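Long-range contacts in cysteine synthase 3 (Entamoeba histolytica, PDB 6KR5), which probably catalyses the last step of cysteine synthesis, replacing the acetate of O-acetylserine with sulfide by means of pyridoxal-5'-phosphate: residues Tyr14-Gly22 with Cys94-Tyr102; Asn158-Thr166 with Gly238-Tyr246. One frame throughout, in Å; residues are numbered along the deposited sequence.

Contact 1 of 2, residues Tyr14-Gly22 with Cys94-Tyr102; sequences YHNILETIG and CQAGAVFGY
I17 O is gripped twice from T20: the backbone N lies 3.1 Å from it, and OG1, 2.8 Å away, reaches one of its lone pairs in the carbonyl plane. These bonds close the short 3-10 turn 17-20, which holds its apolar side chains against the end of helix 88-100. L18 carries most of the contact by splitting its two branches. L18 CD1 sits over a face of the F100 ring, 4.0 Å from the centroid and 28° off the normal, a CH-pi contact, while also pressing on V99 CG1. L18 CD2 settles one turn earlier, 4.0 Å from A96 CA and beside Q95 CG. V99 points CG1 opposite its own backbone N (chi1 178°), and its other methyl, CG2, meets I17 CG2 at 3.8 Å. Q95 stretches out extended, passing I21 in the reverse direction until NE2 lies 3.8 Å from I21 CD1; NE2 donates to D59 OD2 of helix 58-72, which holds that end of the amide. Just ahead of the turn, H15 N donates to E19 OE1 at 2.8 Å, from above the carboxylate plane; the same oxygen forms a salt bridge with R12. Y14 and T20 bond to N7 of the second subunit. This is an N-terminal turn laid over a helix of the four-stranded domain of a fold type II pyridoxal-phosphate enzyme, at the dimer interface.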
loop_
_atom_site.group_PDB
_atom_site.type_symbol
_atom_site.label_atom_id
_atom_site.label_comp_id
_atom_site.label_asym_id
_atom_site.label_seq_id
_atom_site.Cartn_x
_atom_site.Cartn_y
_atom_site.Cartn_z
ATOM N N TYR B 14 -0.829 -3.411 17.585
ATOM C CA TYR B 14 0.544 -3.009 17.321
ATOM C C TYR B 14 0.871 -1.741 18.099
ATOM O O TYR B 14 0.051 -0.831 18.192
ATOM C CB TYR B 14 0.726 -2.797 15.816
ATOM C CG TYR B 14 0.524 -4.062 15.012
ATOM C CD1 TYR B 14 -0.741 -4.443 14.582
ATOM C CD2 TYR B 14 1.597 -4.894 14.717
ATOM C CE1 TYR B 14 -0.928 -5.609 13.860
ATOM C CE2 TYR B 14 1.426 -6.055 13.998
ATOM C CZ TYR B 14 0.163 -6.415 13.577
ATOM O OH TYR B 14 -0.017 -7.574 12.851
ATOM N N HIS B 15 2.078 -1.674 18.664
ATOM C CA HIS B 15 2.406 -0.508 19.481
ATOM C C HIS B 15 2.774 0.710 18.656
ATOM O O HIS B 15 2.696 1.829 19.169
ATOM C CB HIS B 15 3.553 -0.822 20.441
ATOM C CG HIS B 15 3.211 -1.870 21.452
ATOM N ND1 HIS B 15 3.767 -3.129 21.432
ATOM C CD2 HIS B 15 2.363 -1.848 22.507
ATOM C CE1 HIS B 15 3.273 -3.842 22.432
ATOM N NE2 HIS B 15 2.423 -3.086 23.100
ATOM N N ASN B 16 3.191 0.518 17.412
ATOM C CA ASN B 16 3.506 1.611 16.503
ATOM C C ASN B 16 3.613 1.009 15.114
ATOM O O ASN B 16 3.574 -0.213 14.944
ATOM C CB ASN B 16 4.798 2.319 16.894
ATOM C CG ASN B 16 5.962 1.362 16.983
ATOM O OD1 ASN B 16 6.376 0.785 15.981
ATOM N ND2 ASN B 16 6.480 1.164 18.192
ATOM N N ILE B 17 3.777 1.884 14.121
ATOM C CA ILE B 17 3.734 1.421 12.737
ATOM C C ILE B 17 4.904 0.496 12.425
ATOM O O ILE B 17 4.794 -0.361 11.543
ATOM C CB ILE B 17 3.661 2.628 11.775
ATOM C CG1 ILE B 17 3.238 2.183 10.373
ATOM C CG2 ILE B 17 4.975 3.423 11.735
ATOM C CD1 ILE B 17 1.859 1.578 10.336
ATOM N N LEU B 18 6.034 0.631 13.131
ATOM C CA LEU B 18 7.174 -0.224 12.815
ATOM C C LEU B 18 6.865 -1.687 13.097
ATOM O O LEU B 18 7.418 -2.578 12.437
ATOM C CB LEU B 18 8.405 0.215 13.603
ATOM C CG LEU B 18 8.787 1.674 13.396
ATOM C CD1 LEU B 18 10.118 1.938 14.084
ATOM C CD2 LEU B 18 8.908 1.994 11.913
ATOM N N GLU B 19 5.986 -1.958 14.060
ATOM C CA GLU B 19 5.645 -3.336 14.390
ATOM C C GLU B 19 4.801 -4.010 13.320
ATOM O O GLU B 19 4.615 -5.229 13.391
ATOM C CB GLU B 19 4.918 -3.396 15.732
ATOM C CG GLU B 19 5.817 -2.955 16.881
ATOM C CD GLU B 19 5.310 -3.374 18.249
ATOM O OE1 GLU B 19 4.103 -3.634 18.407
ATOM O OE2 GLU B 19 6.147 -3.442 19.176
ATOM N N THR B 20 4.274 -3.259 12.351
ATOM C CA THR B 20 3.553 -3.862 11.232
ATOM C C THR B 20 4.458 -4.210 10.060
ATOM O O THR B 20 3.970 -4.768 9.073
ATOM C CB THR B 20 2.428 -2.955 10.707
ATOM O OG1 THR B 20 2.978 -1.832 10.008
ATOM C CG2 THR B 20 1.514 -2.473 11.824
ATOM N N ILE B 21 5.751 -3.898 10.142
ATOM C CA ILE B 21 6.656 -4.192 9.043
ATOM C C ILE B 21 6.837 -5.695 8.909
ATOM O O ILE B 21 6.953 -6.420 9.911
ATOM C CB ILE B 21 8.007 -3.497 9.274
ATOM C CG1 ILE B 21 7.837 -1.994 9.171
ATOM C CG2 ILE B 21 9.070 -3.986 8.278
ATOM C CD1 ILE B 21 9.111 -1.238 9.543
ATOM N N GLY B 22 6.885 -6.163 7.664
ATOM C CA GLY B 22 7.069 -7.573 7.395
ATOM C C GLY B 22 5.798 -8.398 7.535
ATOM O O GLY B 22 4.657 -7.904 7.471
ATOM N N CYS B 94 13.112 7.063 6.308
ATOM C CA CYS B 94 12.332 8.167 6.856
ATOM C C CYS B 94 11.225 7.659 7.766
ATOM O O CYS B 94 10.950 8.259 8.814
ATOM C CB CYS B 94 11.763 9.019 5.725
ATOM S SG CYS B 94 13.012 10.048 4.932
ATOM N N GLN B 95 10.599 6.540 7.405
ATOM C CA GLN B 95 9.571 5.964 8.268
ATOM C C GLN B 95 10.155 5.570 9.623
ATOM O O GLN B 95 9.621 5.941 10.683
ATOM C CB GLN B 95 8.928 4.763 7.577
ATOM C CG GLN B 95 7.963 4.000 8.474
ATOM C CD GLN B 95 7.330 2.816 7.767
ATOM O OE1 GLN B 95 6.122 2.808 7.470
ATOM N NE2 GLN B 95 8.140 1.814 7.476
ATOM N N ALA B 96 11.280 4.841 9.611
ATOM C CA ALA B 96 11.876 4.388 10.863
ATOM C C ALA B 96 12.435 5.559 11.652
ATOM O O ALA B 96 12.270 5.626 12.876
ATOM C CB ALA B 96 12.958 3.345 10.594
ATOM N N GLY B 97 13.049 6.524 10.967
ATOM C CA GLY B 97 13.598 7.672 11.670
ATOM C C GLY B 97 12.530 8.477 12.387
ATOM O O GLY B 97 12.733 8.933 13.516
ATOM N N ALA B 98 11.367 8.646 11.750
ATOM C CA ALA B 98 10.296 9.413 12.379
ATOM C C ALA B 98 9.834 8.759 13.682
ATOM O O ALA B 98 9.540 9.451 14.663
ATOM C CB ALA B 98 9.134 9.566 11.397
ATOM N N VAL B 99 9.764 7.429 13.715
ATOM C CA VAL B 99 9.242 6.758 14.903
ATOM C C VAL B 99 10.317 6.628 15.975
ATOM O O VAL B 99 10.042 6.814 17.170
ATOM C CB VAL B 99 8.636 5.395 14.515
ATOM C CG1 VAL B 99 8.145 4.678 15.744
ATOM C CG2 VAL B 99 7.482 5.586 13.521
ATOM N N PHE B 100 11.561 6.344 15.577
ATOM C CA PHE B 100 12.645 6.279 16.554
ATOM C C PHE B 100 13.066 7.653 17.045
ATOM O O PHE B 100 13.792 7.739 18.044
ATOM C CB PHE B 100 13.868 5.569 15.965
ATOM C CG PHE B 100 13.744 4.077 15.919
ATOM C CD1 PHE B 100 13.638 3.340 17.088
ATOM C CD2 PHE B 100 13.766 3.402 14.709
ATOM C CE1 PHE B 100 13.527 1.950 17.050
ATOM C CE2 PHE B 100 13.661 2.009 14.661
ATOM C CZ PHE B 100 13.543 1.285 15.829
ATOM N N GLY B 101 12.659 8.718 16.363
ATOM C CA GLY B 101 12.977 10.064 16.806
ATOM C C GLY B 101 14.337 10.577 16.395
ATOM O O GLY B 101 14.953 11.341 17.147
ATOM N N TYR B 102 14.831 10.186 15.220
ATOM C CA TYR B 102 16.107 10.678 14.732
ATOM C C TYR B 102 15.921 11.478 13.452
ATOM O O TYR B 102 15.115 11.098 12.601
ATOM C CB TYR B 102 17.075 9.528 14.441
ATOM C CG TYR B 102 17.740 8.992 15.672
ATOM C CD1 TYR B 102 17.104 8.044 16.463
ATOM C CD2 TYR B 102 19.002 9.447 16.061
ATOM C CE1 TYR B 102 17.705 7.553 17.592
ATOM C CE2 TYR B 102 19.604 8.962 17.192
ATOM C CZ TYR B 102 18.950 8.019 17.951
ATOM O OH TYR B 102 19.553 7.530 19.082
#

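Contact 2 of 2, residues Asn158-Thr166 with Gly238-Tyr246; sequences NQFGNPDNT and GAGFVTDIY
The loop from strand 154-156 into helix 163-167, at the edge of the active-site cleft, meets the long connection between strands 212-218 and 253-257. I245 N donates to F160 O at 3.3 Å, a rather bent bond (139°). The F160 ring is sandwiched: CZ of F241 stands over the centre of one face, 3.7 Å from F160 CG, and Q159 CG lies against the opposite face, toward its rim. With the planes at 70°, this is a T-shaped pair, F241 giving its edge; A239 CB and T243 CG2 close in obliquely. The fold thus brings a segment of the four-stranded sheet's domain against one of the six-stranded sheet's. N162 is the N-cap of the helix, its OD1 taking D164 N at 2.8 Å from above the carbonyl plane. I245 reaches toward that helix with CG1 opposite its carbonyl carbon (chi1 -72°), which lays CD1 3.6 Å from N165 ND2, while I245 CG2 packs against T166 OG1 at 3.3 Å. N165 ND2 donates to Q159 O at 3.0 Å, the oxygen lying close to the amide plane. ND2 also bonds T193 OG1, and the N165 side chain lies about 5 Å from the bound pyridoxal-5'-phosphate. At the outer rim, two waters link the N158 amide to D244 OD2.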
loop_
_atom_site.group_PDB
_atom_site.type_symbol
_atom_site.label_atom_id
_atom_site.label_comp_id
_atom_site.label_asym_id
_atom_site.label_seq_id
_atom_site.Cartn_x
_atom_site.Cartn_y
_atom_site.Cartn_z
ATOM N N ASN B 158 24.612 3.538 4.375
ATOM C CA ASN B 158 25.428 2.639 3.551
ATOM C C ASN B 158 24.612 1.473 2.981
ATOM O O ASN B 158 24.943 0.297 3.155
ATOM C CB ASN B 158 26.610 2.117 4.362
ATOM C CG ASN B 158 27.555 1.288 3.532
ATOM O OD1 ASN B 158 27.633 1.465 2.315
ATOM N ND2 ASN B 158 28.276 0.371 4.181
ATOM N N GLN B 159 23.544 1.814 2.256
ATOM C CA GLN B 159 22.591 0.785 1.836
ATOM C C GLN B 159 23.235 -0.324 0.999
ATOM O O GLN B 159 22.774 -1.467 1.040
ATOM C CB GLN B 159 21.441 1.427 1.063
ATOM C CG GLN B 159 21.819 2.036 -0.260
ATOM C CD GLN B 159 20.591 2.417 -1.059
ATOM O OE1 GLN B 159 19.599 1.689 -1.055
ATOM N NE2 GLN B 159 20.648 3.553 -1.739
ATOM N N PHE B 160 24.294 -0.031 0.244
ATOM C CA PHE B 160 24.848 -1.062 -0.632
ATOM C C PHE B 160 25.852 -1.971 0.064
ATOM O O PHE B 160 26.267 -2.976 -0.538
ATOM C CB PHE B 160 25.494 -0.417 -1.860
ATOM C CG PHE B 160 24.508 0.234 -2.786
ATOM C CD1 PHE B 160 23.705 -0.537 -3.609
ATOM C CD2 PHE B 160 24.370 1.614 -2.827
ATOM C CE1 PHE B 160 22.785 0.061 -4.458
ATOM C CE2 PHE B 160 23.459 2.213 -3.681
ATOM C CZ PHE B 160 22.664 1.434 -4.487
ATOM N N GLY B 161 26.211 -1.678 1.317
ATOM C CA GLY B 161 27.227 -2.437 2.035
ATOM C C GLY B 161 26.875 -2.811 3.463
ATOM O O GLY B 161 27.588 -3.588 4.106
ATOM N N ASN B 162 25.780 -2.274 3.975
ATOM C CA ASN B 162 25.473 -2.421 5.390
ATOM C C ASN B 162 24.966 -3.827 5.680
ATOM O O ASN B 162 23.913 -4.217 5.150
ATOM C CB ASN B 162 24.422 -1.382 5.794
ATOM C CG ASN B 162 24.274 -1.256 7.295
ATOM O OD1 ASN B 162 24.457 -2.227 8.034
ATOM N ND2 ASN B 162 23.934 -0.056 7.758
ATOM N N PRO B 163 25.633 -4.603 6.538
ATOM C CA PRO B 163 25.121 -5.943 6.855
ATOM C C PRO B 163 23.771 -5.928 7.541
ATOM O O PRO B 163 23.100 -6.967 7.570
ATOM C CB PRO B 163 26.213 -6.531 7.765
ATOM C CG PRO B 163 26.909 -5.345 8.330
ATOM C CD PRO B 163 26.901 -4.323 7.235
ATOM N N ASP B 164 23.353 -4.788 8.110
ATOM C CA ASP B 164 22.033 -4.708 8.723
ATOM C C ASP B 164 20.931 -4.611 7.678
ATOM O O ASP B 164 19.763 -4.843 7.999
ATOM C CB ASP B 164 21.973 -3.528 9.690
ATOM C CG ASP B 164 22.997 -3.651 10.807
ATOM O OD1 ASP B 164 23.308 -4.797 11.198
ATOM O OD2 ASP B 164 23.498 -2.609 11.274
ATOM N N ASN B 165 21.289 -4.287 6.434
ATOM C CA ASN B 165 20.371 -4.466 5.309
ATOM C C ASN B 165 20.093 -5.951 5.097
ATOM O O ASN B 165 18.952 -6.412 5.233
ATOM C CB ASN B 165 20.985 -3.792 4.068
ATOM C CG ASN B 165 20.215 -4.055 2.772
ATOM O OD1 ASN B 165 19.358 -4.931 2.688
ATOM N ND2 ASN B 165 20.548 -3.277 1.739
ATOM N N THR B 166 21.143 -6.722 4.796
ATOM C CA THR B 166 21.016 -8.162 4.598
ATOM C C THR B 166 20.303 -8.840 5.761
ATOM O O THR B 166 19.435 -9.700 5.555
ATOM C CB THR B 166 22.421 -8.734 4.409
ATOM O OG1 THR B 166 23.103 -7.919 3.457
ATOM C CG2 THR B 166 22.376 -10.173 3.916
ATOM N N GLY B 238 19.511 -2.820 -10.906
ATOM C CA GLY B 238 20.532 -2.427 -11.855
ATOM C C GLY B 238 21.328 -1.214 -11.419
ATOM O O GLY B 238 21.366 -0.192 -12.116
ATOM N N ALA B 239 21.974 -1.326 -10.259
ATOM C CA ALA B 239 22.743 -0.209 -9.714
ATOM C C ALA B 239 23.973 0.141 -10.545
ATOM O O ALA B 239 24.526 1.236 -10.373
ATOM C CB ALA B 239 23.171 -0.518 -8.285
ATOM N N GLY B 240 24.405 -0.745 -11.442
ATOM C CA GLY B 240 25.526 -0.452 -12.321
ATOM C C GLY B 240 26.874 -0.837 -11.770
ATOM O O GLY B 240 27.893 -0.510 -12.392
ATOM N N PHE B 241 26.906 -1.519 -10.628
ATOM C CA PHE B 241 28.140 -2.004 -10.023
ATOM C C PHE B 241 27.780 -3.227 -9.202
ATOM O O PHE B 241 26.613 -3.441 -8.863
ATOM C CB PHE B 241 28.828 -0.931 -9.150
ATOM C CG PHE B 241 27.967 -0.409 -8.028
ATOM C CD1 PHE B 241 27.081 0.634 -8.254
ATOM C CD2 PHE B 241 28.022 -0.966 -6.765
ATOM C CE1 PHE B 241 26.273 1.117 -7.237
ATOM C CE2 PHE B 241 27.202 -0.484 -5.741
ATOM C CZ PHE B 241 26.331 0.551 -5.988
ATOM N N VAL B 242 28.785 -4.045 -8.899
ATOM C CA VAL B 242 28.572 -5.192 -8.024
ATOM C C VAL B 242 28.673 -4.682 -6.591
ATOM O O VAL B 242 29.697 -4.124 -6.195
ATOM C CB VAL B 242 29.595 -6.304 -8.297
ATOM C CG1 VAL B 242 29.317 -7.493 -7.412
ATOM C CG2 VAL B 242 29.540 -6.712 -9.755
ATOM N N THR B 243 27.600 -4.839 -5.823
ATOM C CA THR B 243 27.544 -4.209 -4.508
ATOM C C THR B 243 28.364 -4.985 -3.481
ATOM O O THR B 243 28.655 -6.176 -3.640
ATOM C CB THR B 243 26.098 -4.096 -4.024
ATOM O OG1 THR B 243 25.581 -5.403 -3.731
ATOM C CG2 THR B 243 25.234 -3.421 -5.081
ATOM N N ASP B 244 28.719 -4.286 -2.395
ATOM C CA ASP B 244 29.498 -4.916 -1.330
ATOM C C ASP B 244 28.739 -6.070 -0.679
ATOM O O ASP B 244 29.357 -7.010 -0.170
ATOM C CB ASP B 244 29.888 -3.876 -0.277
ATOM C CG ASP B 244 31.040 -2.990 -0.717
ATOM O OD1 ASP B 244 31.753 -3.353 -1.672
ATOM O OD2 ASP B 244 31.240 -1.926 -0.092
ATOM N N ILE B 245 27.402 -6.025 -0.686
ATOM C CA ILE B 245 26.611 -7.099 -0.093
ATOM C C ILE B 245 26.629 -8.353 -0.962
ATOM O O ILE B 245 26.523 -9.477 -0.452
ATOM C CB ILE B 245 25.170 -6.598 0.143
ATOM C CG1 ILE B 245 25.146 -5.612 1.303
ATOM C CG2 ILE B 245 24.213 -7.756 0.381
ATOM C CD1 ILE B 245 23.809 -4.869 1.466
ATOM N N TYR B 246 26.725 -8.189 -2.280
ATOM C CA TYR B 246 26.624 -9.328 -3.184
ATOM C C TYR B 246 27.706 -10.364 -2.891
ATOM O O TYR B 246 28.887 -10.028 -2.750
ATOM C CB TYR B 246 26.728 -8.864 -4.635
ATOM C CG TYR B 246 26.278 -9.925 -5.610
ATOM C CD1 TYR B 246 24.931 -10.160 -5.829
ATOM C CD2 TYR B 246 27.201 -10.712 -6.290
ATOM C CE1 TYR B 246 24.505 -11.135 -6.714
ATOM C CE2 TYR B 246 26.784 -11.692 -7.171
ATOM C CZ TYR B 246 25.437 -11.895 -7.378
ATOM O OH TYR B 246 24.995 -12.861 -8.249
HETATM O O HOH W 1 30.454 -1.197 2.618
HETATM O O HOH W 2 28.899 0.194 -0.191
#

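In the fold
Along the chain both segments of contact 1 precede those of contact 2; their centres are 23 Å apart and their nearest atoms about 11 Å, so they do not meet directly. Helix 58-72 is their common neighbour: F63 and I66 pack on contact 1, V61 and I65 on contact 2. Both also involve the four-stranded parallel sheet, since helix 88-100 joins its strands 80-84 and 104-109, while 158-166 follows its strand 154-156. Contact 1 lays the N-terminal part over the outside of that domain, where the second subunit also meets it. Contact 2 ties the same domain to the six-stranded one beside the pyridoxal-5'-phosphate, from which the Q95 side chain of contact 1 is about 13 Å away.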